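Local atomic coordinates of periplasmic binding protein/LacI transcriptional regulator (Burkholderia multivorans, PDB entry 4YLE), a protein that probably binds a simple sugar in the periplasm and delivers it to an ABC transporter for uptake, although its natural ligand is unknown. Residues G53-Q58 with L67-I72; V38-A43 with N122-L127; P144-G149 with V254-I259. All blocks are in the same frame, centred on the assembly; numbering follows the deposited sequence.

Interaction 1: G53-Q58 with L67-I72; sequences GAKEYQ and LITNGI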
ATOM      1  N   GLY A  53     -14.701   4.070  -2.727  1.00 15.73           N
ATOM      2  CA  GLY A  53     -14.862   3.340  -3.975  1.00 19.60           C
ATOM      3  C   GLY A  53     -15.685   2.075  -3.827  1.00 23.49           C
ATOM      4  O   GLY A  53     -16.585   1.786  -4.614  1.00 18.96           O
ATOM      5  N   ALA A  54     -15.359   1.300  -2.809  1.00 14.85           N
ATOM      6  CA  ALA A  54     -16.060   0.057  -2.530  1.00 16.79           C
ATOM      7  C   ALA A  54     -17.524   0.332  -2.223  1.00 18.10           C
ATOM      8  O   ALA A  54     -18.413  -0.353  -2.717  1.00 21.46           O
ATOM      9  CB  ALA A  54     -15.414  -0.652  -1.362  1.00 17.44           C
ATOM     10  N   LYS A  55     -17.773   1.331  -1.387  1.00 18.86           N
ATOM     11  CA  LYS A  55     -19.128   1.653  -0.975  1.00 22.64           C
ATOM     12  C   LYS A  55     -19.944   2.146  -2.167  1.00 23.83           C
ATOM     13  O   LYS A  55     -21.116   1.779  -2.322  1.00 24.69           O
ATOM     14  CB  LYS A  55     -19.111   2.678   0.163  1.00 23.48           C
ATOM     15  CG  LYS A  55     -18.635   2.087   1.501  1.00 25.27           C
ATOM     16  CD  LYS A  55     -18.841   3.097   2.630  1.00 33.02           C
ATOM     17  CE  LYS A  55     -18.326   2.592   3.971  1.00 48.20           C
ATOM     18  NZ  LYS A  55     -18.970   1.315   4.387  1.00 56.38           N
ATOM     19  N   GLU A  56     -19.328   2.949  -3.023  1.00 23.25           N
ATOM     20  CA  GLU A  56     -20.016   3.414  -4.223  1.00 27.47           C
ATOM     21  C   GLU A  56     -20.356   2.253  -5.145  1.00 21.58           C
ATOM     22  O   GLU A  56     -21.454   2.191  -5.724  1.00 25.33           O
ATOM     23  CB  GLU A  56     -19.161   4.438  -4.921  1.00 28.15           C
ATOM     24  CG  GLU A  56     -19.170   5.734  -4.154  1.00 35.16           C
ATOM     25  CD  GLU A  56     -17.998   6.605  -4.481  1.00 49.49           C
ATOM     26  OE1 GLU A  56     -17.347   6.319  -5.508  1.00 46.85           O
ATOM     27  OE2 GLU A  56     -17.733   7.566  -3.713  1.00 58.08           O
ATOM     28  N   TYR A  57     -19.434   1.317  -5.238  1.00 16.74           N
ATOM     29  CA  TYR A  57     -19.654   0.106  -6.019  1.00 20.98           C
ATOM     30  C   TYR A  57     -20.816  -0.720  -5.471  1.00 23.68           C
ATOM     31  O   TYR A  57     -21.648  -1.194  -6.236  1.00 17.11           O
ATOM     32  CB  TYR A  57     -18.396  -0.744  -6.052  1.00 20.82           C
ATOM     33  CG  TYR A  57     -18.500  -1.913  -6.990  1.00 18.83           C
ATOM     34  CD1 TYR A  57     -18.726  -1.695  -8.342  1.00 26.70           C
ATOM     35  CD2 TYR A  57     -18.396  -3.209  -6.541  1.00 23.92           C
ATOM     36  CE1 TYR A  57     -18.829  -2.731  -9.218  1.00 27.53           C
ATOM     37  CE2 TYR A  57     -18.501  -4.274  -7.424  1.00 25.51           C
ATOM     38  CZ  TYR A  57     -18.717  -4.006  -8.768  1.00 23.61           C
ATOM     39  OH  TYR A  57     -18.824  -5.010  -9.698  1.00 32.29           O
ATOM     40  N   GLN A  58     -20.866  -0.900  -4.150  1.00 18.24           N
ATOM     41  CA  GLN A  58     -21.970  -1.613  -3.564  1.00 18.75           C
ATOM     42  C   GLN A  58     -23.282  -0.884  -3.810  1.00 19.86           C
ATOM     43  O   GLN A  58     -24.294  -1.514  -4.117  1.00 22.11           O
ATOM     44  CB  GLN A  58     -21.764  -1.824  -2.059  1.00 30.38           C
ATOM     45  CG  GLN A  58     -22.753  -2.820  -1.446  1.00 28.72           C
ATOM     46  CD  GLN A  58     -24.110  -2.207  -1.110  1.00 23.08           C
ATOM     47  OE1 GLN A  58     -24.221  -1.005  -0.877  1.00 24.57           O
ATOM     48  NE2 GLN A  58     -25.161  -3.054  -1.063  1.00 25.98           N
ATOM     49  N   LEU A  67     -21.974  -5.283   1.825  1.00 28.26           N
ATOM     50  CA  LEU A  67     -20.551  -4.953   2.031  1.00 26.90           C
ATOM     51  C   LEU A  67     -20.338  -4.502   3.453  1.00 27.46           C
ATOM     52  O   LEU A  67     -21.055  -3.627   3.924  1.00 27.86           O
ATOM     53  CB  LEU A  67     -20.096  -3.844   1.073  1.00 25.03           C
ATOM     54  CG  LEU A  67     -18.673  -3.321   1.290  1.00 23.82           C
ATOM     55  CD1 LEU A  67     -17.670  -4.384   0.919  1.00 23.94           C
ATOM     56  CD2 LEU A  67     -18.396  -2.009   0.519  1.00 25.59           C
ATOM     57  N   ILE A  68     -19.359  -5.093   4.138  1.00 27.86           N
ATOM     58  CA  ILE A  68     -18.961  -4.635   5.480  1.00 28.38           C
ATOM     59  C   ILE A  68     -17.529  -4.157   5.384  1.00 28.58           C
ATOM     60  O   ILE A  68     -16.690  -4.948   4.998  1.00 28.41           O
ATOM     61  CB  ILE A  68     -19.040  -5.770   6.535  1.00 30.72           C
ATOM     62  CG1 ILE A  68     -20.413  -6.433   6.498  1.00 49.09           C
ATOM     63  CG2 ILE A  68     -18.684  -5.251   7.954  1.00 31.78           C
ATOM     64  CD1 ILE A  68     -21.573  -5.490   6.738  1.00 65.30           C
ATOM     65  N   THR A  69     -17.257  -2.892   5.721  1.00 26.00           N
ATOM     66  CA  THR A  69     -15.890  -2.349   5.608  1.00 24.69           C
ATOM     67  C   THR A  69     -15.319  -2.124   6.998  1.00 25.61           C
ATOM     68  O   THR A  69     -16.040  -1.790   7.938  1.00 27.43           O
ATOM     69  CB  THR A  69     -15.829  -1.016   4.807  1.00 23.37           C
ATOM     70  OG1 THR A  69     -16.484   0.025   5.534  1.00 27.23           O
ATOM     71  CG2 THR A  69     -16.488  -1.159   3.479  1.00 26.96           C
ATOM     72  N   ASN A  70     -14.021  -2.361   7.148  1.00 25.38           N
ATOM     73  CA  ASN A  70     -13.353  -2.135   8.424  1.00 26.17           C
ATOM     74  C   ASN A  70     -11.909  -1.815   8.176  1.00 25.14           C
ATOM     75  O   ASN A  70     -11.324  -2.304   7.223  1.00 24.38           O
ATOM     76  CB  ASN A  70     -13.413  -3.349   9.341  1.00 28.28           C
ATOM     77  CG  ASN A  70     -14.768  -3.529   9.999  1.00 45.38           C
ATOM     78  OD1 ASN A  70     -15.492  -4.488   9.719  1.00 50.92           O
ATOM     79  ND2 ASN A  70     -15.111  -2.612  10.896  1.00 40.02           N
ATOM     80  N   GLY A  71     -11.341  -1.037   9.087  1.00 26.90           N
ATOM     81  CA  GLY A  71      -9.934  -0.680   9.036  1.00 27.81           C
ATOM     82  C   GLY A  71      -9.416  -0.673  10.453  1.00 27.31           C
ATOM     83  O   GLY A  71     -10.167  -0.977  11.394  1.00 27.96           O
ATOM     84  N   ILE A  72      -8.141  -0.330  10.600  1.00 26.23           N
ATOM     85  CA  ILE A  72      -7.483  -0.319  11.887  1.00 27.74           C
ATOM     86  C   ILE A  72      -7.017   1.105  12.196  1.00 27.53           C
ATOM     87  O   ILE A  72      -7.029   1.983  11.317  1.00 26.54           O
ATOM     88  CB  ILE A  72      -6.320  -1.318  11.925  1.00 28.32           C
ATOM     89  CG1 ILE A  72      -5.391  -1.139  10.719  1.00 27.01           C
ATOM     90  CG2 ILE A  72      -6.882  -2.733  11.936  1.00 29.38           C
ATOM     91  CD1 ILE A  72      -4.210  -2.066  10.703  1.00 27.84           C
TER
HETATM   92  O   HOH W   1     -20.195  -1.047   3.711  1.00 50.51           O
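Leu67 lays its CD2 methyl against the strand-facing side of helix 45-60, where it meets the methyl of Ala54 (Ala54 CB to Leu67 CD2 3.8 Å) and also Ala54 O, 3.6 Å from Leu67 CD2. CG stands anti to the backbone N (chi1 174°), which directs the branch off the strand so that CD2 reaches Ala54. Gln58, one turn beyond Ala54, lies alongside Leu67, pointing the other way, its CG resting on Leu67 CB at 3.8 Å; the amide nitrogen then goes to the carbonyl of Phe65, just ahead of the strand. The polar half is built on Lys55. Its chain leaves the helix extended and bends at the last torsion (chi4 -58°), bringing NZ to Thr69 OG1, a hydrogen bond of 3.0 Å. Glu51 OE2 bonds to the same hydroxyl, so two partners grip OG1. The ammonium gives a second bond to a water, Lys55 NZ to water 1 at 2.7 Å, and that water donates in turn to Leu67 O. Helix and strand segments run nearly antiparallel (171°), as expected where the helix of a beta-alpha-beta crossover returns along its sheet. The result is a small apolar seam edged by a lysine that grips the strand twice, directly and through water.

Interaction 2: V38-A43 with N122-L127; sequences VMKSLA and NIDNRL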
ATOM      1  N   VAL A  38     -11.435  -5.607   4.469  1.00 23.16           N
ATOM      2  CA  VAL A  38     -10.622  -5.373   5.667  1.00 24.63           C
ATOM      3  C   VAL A  38      -9.355  -4.642   5.263  1.00 23.23           C
ATOM      4  O   VAL A  38      -8.543  -5.176   4.535  1.00 22.54           O
ATOM      5  CB  VAL A  38     -10.306  -6.703   6.361  1.00 26.98           C
ATOM      6  CG1 VAL A  38      -9.316  -6.518   7.549  1.00 28.73           C
ATOM      7  CG2 VAL A  38     -11.614  -7.344   6.836  1.00 28.78           C
HETATM    8  N   MSE A  39      -9.227  -3.402   5.732  1.00 23.09           N
HETATM    9  CA  MSE A  39      -8.198  -2.487   5.271  1.00 21.81           C
HETATM   10  C   MSE A  39      -7.190  -2.216   6.368  1.00 23.43           C
HETATM   11  O   MSE A  39      -7.267  -2.780   7.432  1.00 25.37           O
HETATM   12  CB  MSE A  39      -8.844  -1.189   4.813  1.00 20.69           C
HETATM   13  CG  MSE A  39      -9.782  -1.430   3.645  1.00 26.54           C
HETATM   14 SE   MSE A  39     -10.705   0.207   3.084  1.00 27.28          SE
HETATM   15  CE  MSE A  39     -12.019   0.217   4.542  1.00 36.25           C
ATOM     16  N   LYS A  40      -6.235  -1.353   6.079  1.00 22.55           N
ATOM     17  CA  LYS A  40      -5.283  -0.946   7.095  1.00 24.08           C
ATOM     18  C   LYS A  40      -5.760   0.378   7.662  1.00 24.65           C
ATOM     19  O   LYS A  40      -6.920   0.515   8.050  1.00 25.47           O
ATOM     20  CB  LYS A  40      -3.873  -0.870   6.515  1.00 23.40           C
ATOM     21  CG  LYS A  40      -3.291  -2.234   6.112  1.00 24.98           C
ATOM     22  CD  LYS A  40      -1.961  -2.128   5.288  1.00 22.97           C
ATOM     23  CE  LYS A  40      -2.229  -2.331   3.779  1.00 31.80           C
ATOM     24  NZ  LYS A  40      -1.244  -1.624   2.890  1.00 29.34           N
ATOM     25  N   SER A  41      -4.881   1.357   7.719  1.00 24.96           N
ATOM     26  CA  SER A  41      -5.159   2.519   8.535  1.00 26.14           C
ATOM     27  C   SER A  41      -6.214   3.452   8.019  1.00 25.43           C
ATOM     28  O   SER A  41      -6.109   4.021   6.924  1.00 23.82           O
ATOM     29  CB  SER A  41      -3.885   3.327   8.719  1.00 26.69           C
ATOM     30  OG  SER A  41      -4.207   4.502   9.417  1.00 28.24           O
ATOM     31  N   LEU A  42      -7.206   3.662   8.868  1.00 27.19           N
ATOM     32  CA  LEU A  42      -8.280   4.589   8.595  1.00 27.27           C
ATOM     33  C   LEU A  42      -7.823   6.043   8.640  1.00 31.62           C
ATOM     34  O   LEU A  42      -8.515   6.934   8.160  1.00 39.34           O
ATOM     35  CB  LEU A  42      -9.399   4.350   9.616  1.00 29.48           C
ATOM     36  CG  LEU A  42     -10.020   2.965   9.432  1.00 38.15           C
ATOM     37  CD1 LEU A  42     -11.088   2.720  10.506  1.00 43.04           C
ATOM     38  CD2 LEU A  42     -10.592   2.778   8.003  1.00 31.59           C
ATOM     39  N   ALA A  43      -6.649   6.285   9.193  1.00 30.97           N
ATOM     40  CA  ALA A  43      -6.108   7.628   9.182  1.00 37.34           C
ATOM     41  C   ALA A  43      -5.729   8.009   7.734  1.00 41.12           C
ATOM     42  O   ALA A  43      -5.885   9.166   7.320  1.00 41.22           O
ATOM     43  CB  ALA A  43      -4.920   7.713  10.118  1.00 39.98           C
ATOM     44  N   ASN A 122      -6.876 -11.434  -1.651  1.00 22.26           N
ATOM     45  CA  ASN A 122      -5.789 -10.617  -1.119  1.00 21.77           C
ATOM     46  C   ASN A 122      -5.657  -9.419  -2.038  1.00 19.70           C
ATOM     47  O   ASN A 122      -5.505  -9.600  -3.249  1.00 20.64           O
ATOM     48  CB  ASN A 122      -4.531 -11.490  -1.103  1.00 23.73           C
ATOM     49  CG  ASN A 122      -3.280 -10.817  -0.574  1.00 23.75           C
ATOM     50  OD1 ASN A 122      -2.225 -11.434  -0.651  1.00 25.42           O
ATOM     51  ND2 ASN A 122      -3.379  -9.608  -0.010  1.00 22.48           N
ATOM     52  N   ILE A 123      -5.703  -8.218  -1.484  1.00 19.75           N
ATOM     53  CA  ILE A 123      -5.369  -7.035  -2.269  1.00 18.46           C
ATOM     54  C   ILE A 123      -4.239  -6.206  -1.663  1.00 17.29           C
ATOM     55  O   ILE A 123      -3.901  -6.407  -0.510  1.00 18.59           O
ATOM     56  CB  ILE A 123      -6.582  -6.104  -2.448  1.00 16.13           C
ATOM     57  CG1 ILE A 123      -6.991  -5.437  -1.123  1.00 19.09           C
ATOM     58  CG2 ILE A 123      -7.786  -6.895  -3.067  1.00 16.23           C
ATOM     59  CD1 ILE A 123      -8.180  -4.431  -1.254  1.00 16.24           C
ATOM     60  N   ASP A 124      -3.665  -5.308  -2.488  1.00 15.03           N
ATOM     61  CA  ASP A 124      -2.737  -4.235  -2.059  1.00 14.91           C
ATOM     62  C   ASP A 124      -1.354  -4.776  -1.710  1.00 17.75           C
ATOM     63  O   ASP A 124      -0.386  -4.586  -2.454  1.00 20.56           O
ATOM     64  CB  ASP A 124      -3.328  -3.465  -0.883  1.00 17.97           C
ATOM     65  CG  ASP A 124      -2.402  -2.369  -0.364  1.00 18.78           C
ATOM     66  OD1 ASP A 124      -1.538  -1.924  -1.120  1.00 21.61           O
ATOM     67  OD2 ASP A 124      -2.558  -1.943   0.805  1.00 28.70           O
ATOM     68  N   ASN A 125      -1.273  -5.475  -0.587  1.00 18.74           N
ATOM     69  CA  ASN A 125      -0.019  -6.003  -0.100  1.00 22.04           C
ATOM     70  C   ASN A 125      -0.082  -7.515  -0.087  1.00 21.38           C
ATOM     71  O   ASN A 125      -0.902  -8.098   0.601  1.00 22.33           O
ATOM     72  CB  ASN A 125       0.270  -5.487   1.297  1.00 20.09           C
ATOM     73  CG  ASN A 125       1.461  -6.144   1.912  1.00 22.41           C
ATOM     74  OD1 ASN A 125       2.486  -6.383   1.241  1.00 25.64           O
ATOM     75  ND2 ASN A 125       1.369  -6.442   3.221  1.00 25.16           N
ATOM     76  N   ARG A 126       0.783  -8.147  -0.848  1.00 23.88           N
ATOM     77  CA  ARG A 126       0.684  -9.573  -1.035  1.00 24.57           C
ATOM     78  C   ARG A 126       1.150 -10.342   0.191  1.00 27.22           C
ATOM     79  O   ARG A 126       2.210 -10.068   0.743  1.00 28.25           O
ATOM     80  CB  ARG A 126       1.482  -9.999  -2.262  1.00 30.98           C
ATOM     81  CG  ARG A 126       1.120 -11.379  -2.770  1.00 45.88           C
ATOM     82  CD  ARG A 126       2.155 -11.867  -3.751  1.00 46.38           C
ATOM     83  NE  ARG A 126       2.264 -10.977  -4.904  1.00 49.25           N
ATOM     84  CZ  ARG A 126       1.774 -11.242  -6.113  1.00 60.50           C
ATOM     85  NH1 ARG A 126       1.133 -12.390  -6.362  1.00 58.43           N
ATOM     86  NH2 ARG A 126       1.937 -10.349  -7.083  1.00 57.09           N
ATOM     87  N   LEU A 127       0.325 -11.299   0.613  1.00 28.31           N
ATOM     88  CA  LEU A 127       0.693 -12.261   1.636  1.00 31.38           C
ATOM     89  C   LEU A 127       1.912 -13.036   1.205  1.00 33.56           C
ATOM     90  O   LEU A 127       2.138 -13.237   0.018  1.00 35.40           O
ATOM     91  CB  LEU A 127      -0.469 -13.210   1.902  1.00 32.05           C
ATOM     92  CG  LEU A 127      -1.685 -12.539   2.529  1.00 30.42           C
ATOM     93  CD1 LEU A 127      -2.882 -13.467   2.430  1.00 31.12           C
ATOM     94  CD2 LEU A 127      -1.425 -12.138   3.982  1.00 31.35           C
TER
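Lys40 and Asp124 reach each other from opposite directions and make the charged part of the contact, a salt bridge whose hydrogen bond from Lys40 NZ to Asp124 OD2 is modelled very short, at 2.5 Å; that exact length is doubtful. The approach is one-sided: OD2 takes the ammonium, while Asp124 OD1 lies 4.0 Å from Lys40 NZ and instead bonds to the unidentified bound ligand. Asp124 CG is anti to the backbone N (chi1 178°), which sends the carboxylate across to the lysine.

Van der Waals contact is slight. Lys40 NZ makes a loose approach to Asn125 CB at 4.4 Å, and the packing comes from Phe47 of helix 45-60, which touches both Lys40 and Asp124.

The remaining hydrogen bonds shape each loop from within. Asn122 spans the turn after its strand: OD1 accepts from Leu127 N at 2.8 Å, the donor lined up with a lone pair of OD1 within the amide plane and the N-H almost straight (176°). Its ND2 donates to Asn125 O at 3.0 Å. The Asn125 amide is held by Pro100 O and Asn178 N, and Ser41 OG receives Ala43 N in an ST turn.

Both segments leave the C-terminal ends of parallel strands, 34-39 and 119-123, separated in the sheet by strand 95-98. Loops at this edge line the ligand cleft in periplasmic binding proteins, and the bound molecule beside Asp124 fits that pattern.

Interaction 3: P144-G149 with V254-I259; sequences PDNRKG and VGYDNI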
ATOM      1  N   PRO A 144      -0.994  -4.118  -7.513  1.00 17.02           N
ATOM      2  CA  PRO A 144       0.052  -3.643  -8.412  1.00 16.26           C
ATOM      3  C   PRO A 144       1.396  -4.312  -8.249  1.00 17.96           C
ATOM      4  O   PRO A 144       1.726  -4.916  -7.229  1.00 23.80           O
ATOM      5  CB  PRO A 144       0.166  -2.182  -8.033  1.00 19.68           C
ATOM      6  CG  PRO A 144      -0.103  -2.177  -6.571  1.00 18.21           C
ATOM      7  CD  PRO A 144      -1.241  -3.159  -6.427  1.00 18.31           C
ATOM      8  N   ASP A 145       2.204  -4.119  -9.281  1.00 20.81           N
ATOM      9  CA  ASP A 145       3.607  -4.467  -9.224  1.00 18.39           C
ATOM     10  C   ASP A 145       4.305  -3.236  -8.648  1.00 19.01           C
ATOM     11  O   ASP A 145       4.512  -2.232  -9.355  1.00 21.69           O
ATOM     12  CB  ASP A 145       4.144  -4.826 -10.609  1.00 19.80           C
ATOM     13  CG  ASP A 145       5.617  -5.176 -10.596  1.00 24.43           C
ATOM     14  OD1 ASP A 145       6.359  -4.582  -9.787  1.00 24.49           O
ATOM     15  OD2 ASP A 145       6.064  -6.039 -11.410  1.00 28.67           O
ATOM     16  N   ASN A 146       4.609  -3.276  -7.359  1.00 22.44           N
ATOM     17  CA  ASN A 146       5.131  -2.101  -6.693  1.00 18.84           C
ATOM     18  C   ASN A 146       6.586  -1.802  -7.063  1.00 17.33           C
ATOM     19  O   ASN A 146       7.066  -0.721  -6.785  1.00 19.07           O
ATOM     20  CB  ASN A 146       5.001  -2.242  -5.171  1.00 20.04           C
ATOM     21  CG  ASN A 146       3.591  -1.955  -4.696  1.00 19.75           C
ATOM     22  OD1 ASN A 146       3.140  -0.811  -4.762  1.00 19.31           O
ATOM     23  ND2 ASN A 146       2.875  -2.980  -4.262  1.00 19.82           N
ATOM     24  N   ARG A 147       7.291  -2.768  -7.638  1.00 20.61           N
ATOM     25  CA  ARG A 147       8.686  -2.521  -8.027  1.00 19.49           C
ATOM     26  C   ARG A 147       8.667  -1.673  -9.295  1.00 21.02           C
ATOM     27  O   ARG A 147       9.323  -0.646  -9.374  1.00 21.74           O
ATOM     28  CB  ARG A 147       9.437  -3.832  -8.218  1.00 22.96           C
ATOM     29  CG  ARG A 147      10.939  -3.688  -8.438  1.00 22.51           C
ATOM     30  CD  ARG A 147      11.684  -5.022  -8.434  1.00 23.91           C
ATOM     31  NE  ARG A 147      13.126  -4.773  -8.380  1.00 23.54           N
ATOM     32  CZ  ARG A 147      14.043  -5.630  -7.953  1.00 25.41           C
ATOM     33  NH1 ARG A 147      13.711  -6.850  -7.549  1.00 26.57           N
ATOM     34  NH2 ARG A 147      15.318  -5.255  -7.947  1.00 26.87           N
ATOM     35  N   LYS A 148       7.849  -2.075 -10.265  1.00 19.34           N
ATOM     36  CA  LYS A 148       7.665  -1.246 -11.459  1.00 21.28           C
ATOM     37  C   LYS A 148       7.080   0.119 -11.129  1.00 19.48           C
ATOM     38  O   LYS A 148       7.462   1.111 -11.741  1.00 23.35           O
ATOM     39  CB  LYS A 148       6.750  -1.948 -12.468  1.00 21.39           C
ATOM     40  CG  LYS A 148       7.340  -3.184 -13.109  1.00 24.22           C
ATOM     41  CD  LYS A 148       6.338  -3.823 -14.048  1.00 23.46           C
ATOM     42  CE  LYS A 148       6.919  -5.086 -14.727  1.00 30.87           C
ATOM     43  NZ  LYS A 148       5.947  -5.767 -15.640  1.00 33.79           N
ATOM     44  N   GLY A 149       6.123   0.168 -10.185  1.00 18.20           N
ATOM     45  CA  GLY A 149       5.511   1.415  -9.790  1.00 17.55           C
ATOM     46  C   GLY A 149       6.533   2.384  -9.211  1.00 17.67           C
ATOM     47  O   GLY A 149       6.655   3.508  -9.696  1.00 19.52           O
ATOM     48  N   VAL A 254       9.819  12.499  -3.313  1.00 15.56           N
ATOM     49  CA  VAL A 254       8.816  11.747  -4.055  1.00 14.79           C
ATOM     50  C   VAL A 254       8.080  10.822  -3.114  1.00 14.19           C
ATOM     51  O   VAL A 254       8.620  10.399  -2.109  1.00 15.13           O
ATOM     52  CB  VAL A 254       9.411  10.961  -5.225  1.00 17.98           C
ATOM     53  CG1 VAL A 254      10.012  11.944  -6.270  1.00 23.97           C
ATOM     54  CG2 VAL A 254      10.435   9.933  -4.728  1.00 17.11           C
ATOM     55  N   GLY A 255       6.841  10.488  -3.485  1.00 16.73           N
ATOM     56  CA  GLY A 255       6.011   9.600  -2.702  1.00 15.87           C
ATOM     57  C   GLY A 255       5.327   8.579  -3.574  1.00 16.18           C
ATOM     58  O   GLY A 255       5.834   8.209  -4.636  1.00 17.24           O
ATOM     59  N   TYR A 256       4.185   8.121  -3.089  1.00 14.63           N
ATOM     60  CA  TYR A 256       3.437   7.034  -3.714  1.00 15.73           C
ATOM     61  C   TYR A 256       2.051   7.035  -3.082  1.00 15.31           C
ATOM     62  O   TYR A 256       1.960   6.975  -1.861  1.00 18.25           O
ATOM     63  CB  TYR A 256       4.147   5.708  -3.447  1.00 13.45           C
ATOM     64  CG  TYR A 256       3.879   4.560  -4.390  1.00 14.37           C
ATOM     65  CD1 TYR A 256       4.731   4.323  -5.439  1.00 17.40           C
ATOM     66  CD2 TYR A 256       2.836   3.672  -4.165  1.00 16.11           C
ATOM     67  CE1 TYR A 256       4.550   3.251  -6.274  1.00 16.95           C
ATOM     68  CE2 TYR A 256       2.666   2.570  -5.021  1.00 16.23           C
ATOM     69  CZ  TYR A 256       3.535   2.408  -6.067  1.00 15.75           C
ATOM     70  OH  TYR A 256       3.342   1.319  -6.878  1.00 22.31           O
ATOM     71  N   ASP A 257       1.007   7.072  -3.914  1.00 16.79           N
ATOM     72  CA  ASP A 257      -0.439   6.900  -3.565  1.00 14.03           C
ATOM     73  C   ASP A 257      -1.320   7.929  -4.259  1.00 18.25           C
ATOM     74  O   ASP A 257      -2.510   7.679  -4.481  1.00 19.34           O
ATOM     75  CB  ASP A 257      -0.766   6.992  -2.054  1.00 15.94           C
ATOM     76  CG  ASP A 257      -0.341   5.742  -1.269  1.00 18.28           C
ATOM     77  OD1 ASP A 257      -0.038   4.716  -1.903  1.00 16.39           O
ATOM     78  OD2 ASP A 257      -0.287   5.812  -0.021  1.00 15.73           O
ATOM     79  N   ASN A 258      -0.766   9.104  -4.542  1.00 19.46           N
ATOM     80  CA  ASN A 258      -1.540  10.222  -5.062  1.00 20.92           C
ATOM     81  C   ASN A 258      -2.750  10.603  -4.190  1.00 20.96           C
ATOM     82  O   ASN A 258      -3.882  10.779  -4.695  1.00 22.60           O
ATOM     83  CB  ASN A 258      -1.977   9.904  -6.482  1.00 20.53           C
ATOM     84  CG  ASN A 258      -2.431  11.117  -7.244  1.00 25.15           C
ATOM     85  OD1 ASN A 258      -2.024  12.254  -6.969  1.00 26.00           O
ATOM     86  ND2 ASN A 258      -3.320  10.891  -8.206  1.00 23.97           N
ATOM     87  N   ILE A 259      -2.532  10.758  -2.883  1.00 21.71           N
ATOM     88  CA  ILE A 259      -3.619  11.243  -2.022  1.00 21.42           C
ATOM     89  C   ILE A 259      -3.877  12.730  -2.229  1.00 28.53           C
ATOM     90  O   ILE A 259      -2.996  13.468  -2.653  1.00 25.83           O
ATOM     91  CB  ILE A 259      -3.347  10.974  -0.525  1.00 21.75           C
ATOM     92  CG1 ILE A 259      -2.143  11.789  -0.045  1.00 23.04           C
ATOM     93  CG2 ILE A 259      -3.185   9.461  -0.312  1.00 19.67           C
ATOM     94  CD1 ILE A 259      -1.799  11.628   1.427  1.00 24.81           C
TER
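Tyr256 points its ring at the first turn of helix 146-160, hydroxyl foremost, and two residues of that turn receive it in different ways. The Asn146 amide lies aslant at the hydroxyl end of the ring, its plane 50° from the ring plane. Its oxygen is the atom that does the touching: Asn146 OD1 lies 3.0 Å from Tyr256 OH and 3.4 Å from Tyr256 CE2. The first torsion (chi1 -79°) puts CG beside the backbone N, and the turn at chi2 (-69°) then brings OD1 to the tyrosine. The strongest polar partner of that oxygen is Arg182 NE, a hydrogen bond from helix 177-193, and the arginine also touches Tyr256.

Gly149, one turn on, meets the ring at its edge. Its carbonyl carbon lies close to the ring plane, with Gly149 C 3.6 Å from Tyr256 CE1. The hydroxyl lies on the bare Gly149 CA, 3.6 Å from Tyr256 OH.

The helix start that receives the ring is capped. Asp145 occupies the N-cap: Lys148 N donates to its OD1 at 3.0 Å with a nearly straight N-H, approaching from above the carboxylate plane, while Arg147 N adds a weaker, bent bond to the same oxygen. The backbone bond from Gly149 N to Asp145 O closes the turn.

Both segments lie beside the bound-ligand site, where the chain passes between the two lobes of the periplasmic binding protein fold: helix 146-160 follows strand 141-144 of the larger sheet, the 254-259 loop strand 252-254 of the smaller. Val311 and Gln277 also touch Tyr256, and neighbouring Asp257 bonds through OD2 to the unidentified ligand. The chemistry implies a mixed contact, a phenol edge packed on bare helix backbone with its polar end beside an amide oxygen bound to arginine; the positive charge of Arg182 would probably ease the closeness of the amide and hydroxyl oxygens.

From the N terminus, strand 34-39 opens interaction 2 with the residues at its end. Interaction 1 follows within that loop, closing the short connection between helix 45-60 and strand 66-72, so it is nested inside the much longer loop that interaction 2 completes at 122-127. The two touch through the sheet, where Asn70 and Ile72 pair with Met39 and Lys40. Interaction 3 opens only afterwards, in series, and joins the start of the helix that follows strand 141-144 to the loop after strand 252-254, near where the lobes of the two sheets meet. Interactions 1 and 2 both involve strands of the larger sheet.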